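Long-range contact in beta-mannosidase (Trichoderma harzianum, PDB 4CVU), which probably releases beta-linked mannose from the non-reducing ends of oligosaccharides by hydrolysis, as a fungal beta-mannosidase of glycoside hydrolase family 2: residues H891-V895 with D921-W927. Residues are numbered along the deposited sequence; the frame is centred on the assembly and turned at random.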
loop_
_atom_site.group_PDB
_atom_site.type_symbol
_atom_site.label_atom_id
_atom_site.label_comp_id
_atom_site.label_asym_id
_atom_site.label_seq_id
_atom_site.Cartn_x
_atom_site.Cartn_y
_atom_site.Cartn_z
ATOM N N HIS A 891 -2.225 18.566 9.617
ATOM C CA HIS A 891 -0.953 17.988 10.126
ATOM C C HIS A 891 -0.550 16.768 9.289
ATOM O O HIS A 891 -1.398 16.096 8.733
ATOM C CB HIS A 891 -1.097 17.657 11.621
ATOM C CG HIS A 891 -1.916 16.442 11.918
ATOM N ND1 HIS A 891 -1.375 15.176 11.926
ATOM C CD2 HIS A 891 -3.215 16.302 12.261
ATOM C CE1 HIS A 891 -2.311 14.304 12.247
ATOM N NE2 HIS A 891 -3.440 14.967 12.444
ATOM N N PRO A 892 0.762 16.475 9.192
ATOM C CA PRO A 892 1.191 15.382 8.360
ATOM C C PRO A 892 0.983 14.023 9.007
ATOM O O PRO A 892 0.605 13.926 10.175
ATOM C CB PRO A 892 2.699 15.639 8.209
ATOM C CG PRO A 892 3.075 16.252 9.499
ATOM C CD PRO A 892 1.899 17.160 9.812
ATOM N N ALA A 893 1.266 13.003 8.224
ATOM C CA ALA A 893 1.237 11.610 8.642
ATOM C C ALA A 893 2.054 11.251 9.878
ATOM O O ALA A 893 1.656 10.396 10.646
ATOM C CB ALA A 893 1.665 10.682 7.479
ATOM N N GLY A 894 3.218 11.813 10.080
ATOM C CA GLY A 894 4.048 11.233 11.202
ATOM C C GLY A 894 3.685 11.640 12.644
ATOM O O GLY A 894 4.413 11.306 13.603
ATOM N N VAL A 895 2.546 12.300 12.829
ATOM C CA VAL A 895 2.220 12.883 14.115
ATOM C C VAL A 895 0.746 12.653 14.462
ATOM O O VAL A 895 -0.096 12.600 13.553
ATOM C CB VAL A 895 2.592 14.408 14.103
ATOM C CG1 VAL A 895 1.646 15.213 13.250
ATOM C CG2 VAL A 895 2.575 14.957 15.498
ATOM N N ASP A 921 4.813 11.894 18.253
ATOM C CA ASP A 921 5.598 12.390 17.127
ATOM C C ASP A 921 6.571 11.326 16.677
ATOM O O ASP A 921 7.300 10.812 17.482
ATOM C CB ASP A 921 6.378 13.629 17.555
ATOM C CG ASP A 921 7.084 14.298 16.397
ATOM O OD1 ASP A 921 6.803 13.948 15.236
ATOM O OD2 ASP A 921 7.912 15.182 16.650
ATOM N N THR A 922 6.579 11.005 15.395
ATOM C CA THR A 922 7.582 10.095 14.827
ATOM C C THR A 922 8.619 10.840 13.974
ATOM O O THR A 922 9.551 10.227 13.486
ATOM C CB THR A 922 6.931 9.028 13.920
ATOM O OG1 THR A 922 6.359 9.656 12.778
ATOM C CG2 THR A 922 5.854 8.244 14.673
ATOM N N THR A 923 8.437 12.148 13.792
ATOM C CA THR A 923 9.229 12.951 12.820
ATOM C C THR A 923 10.369 13.712 13.462
ATOM O O THR A 923 10.954 14.569 12.832
ATOM C CB THR A 923 8.372 14.038 12.186
ATOM O OG1 THR A 923 8.130 15.068 13.176
ATOM C CG2 THR A 923 7.051 13.458 11.663
ATOM N N GLY A 924 10.659 13.440 14.730
ATOM C CA GLY A 924 11.699 14.151 15.483
ATOM C C GLY A 924 11.525 15.651 15.470
ATOM O O GLY A 924 12.492 16.375 15.383
ATOM N N GLY A 925 10.283 16.132 15.538
ATOM C CA GLY A 925 10.039 17.553 15.592
ATOM C C GLY A 925 9.923 18.275 14.264
ATOM O O GLY A 925 9.564 19.438 14.254
ATOM N N LYS A 926 10.184 17.609 13.140
ATOM C CA LYS A 926 10.110 18.286 11.830
ATOM C C LYS A 926 8.701 18.408 11.266
ATOM O O LYS A 926 8.527 19.026 10.235
ATOM C CB LYS A 926 10.962 17.569 10.802
ATOM C CG LYS A 926 12.424 17.439 11.214
ATOM C CD LYS A 926 13.307 17.255 9.982
ATOM C CE LYS A 926 14.789 17.271 10.372
ATOM N NZ LYS A 926 15.292 18.664 10.660
ATOM N N TRP A 927 7.729 17.764 11.890
ATOM C CA TRP A 927 6.327 17.813 11.430
ATOM C C TRP A 927 5.738 19.208 11.274
ATOM O O TRP A 927 4.788 19.412 10.488
ATOM C CB TRP A 927 5.436 17.008 12.372
ATOM C CG TRP A 927 5.332 17.579 13.768
ATOM C CD1 TRP A 927 6.192 17.363 14.826
ATOM C CD2 TRP A 927 4.327 18.469 14.246
ATOM N NE1 TRP A 927 5.770 18.058 15.932
ATOM C CE2 TRP A 927 4.629 18.751 15.603
ATOM C CE3 TRP A 927 3.185 19.049 13.664
ATOM C CZ2 TRP A 927 3.843 19.591 16.378
ATOM C CZ3 TRP A 927 2.408 19.915 14.443
ATOM C CH2 TRP A 927 2.731 20.171 15.781
#
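Gly-894 O is gripped twice by Thr-922: the backbone N donates to it at 2.8 Å, and the hydroxyl OG1 reaches a lone pair in the carbonyl plane at 2.7 Å. The methyl CG2 of Thr-923 meets Gly-894 CA, where a side chain would clash with both threonines. One residue on from Gly-894, Val-895 pairs with Asp-921 as an antiparallel, non-hydrogen-bonded pair. From CB of Val-895, CG1 approaches Trp-927 CE3, while CG2, trans to the backbone N, lies over one face of the indole, 4.1 Å from the centroid of the five-membered ring, a CH-pi contact. Beyond this, Pro-892 sets CG against Trp-927 CB at 3.8 Å; the ring of Phe-916 meets the indole, and Leu-918 touches the Trp-927 side chain. Asp-921 shapes the loop that carries this ring. Its OD1 accepts from Thr-923 N, above the carboxylate plane, and, on the syn lone pair, from Thr-923 OG1 at 2.7 Å; OD2 takes Gly-925 N at 2.8 Å. With an alanine in place of Asp-921, both amides would probably lose their acceptor, and the Thr-923 hydroxyl, which also receives Trp-927 N, would be likely to turn more freely. An Asx turn leading into a type I' turn thus meets the type I turn before strand 895-899 at one end of the Ig-fold domain, where the neighbouring strand 911-921 ends.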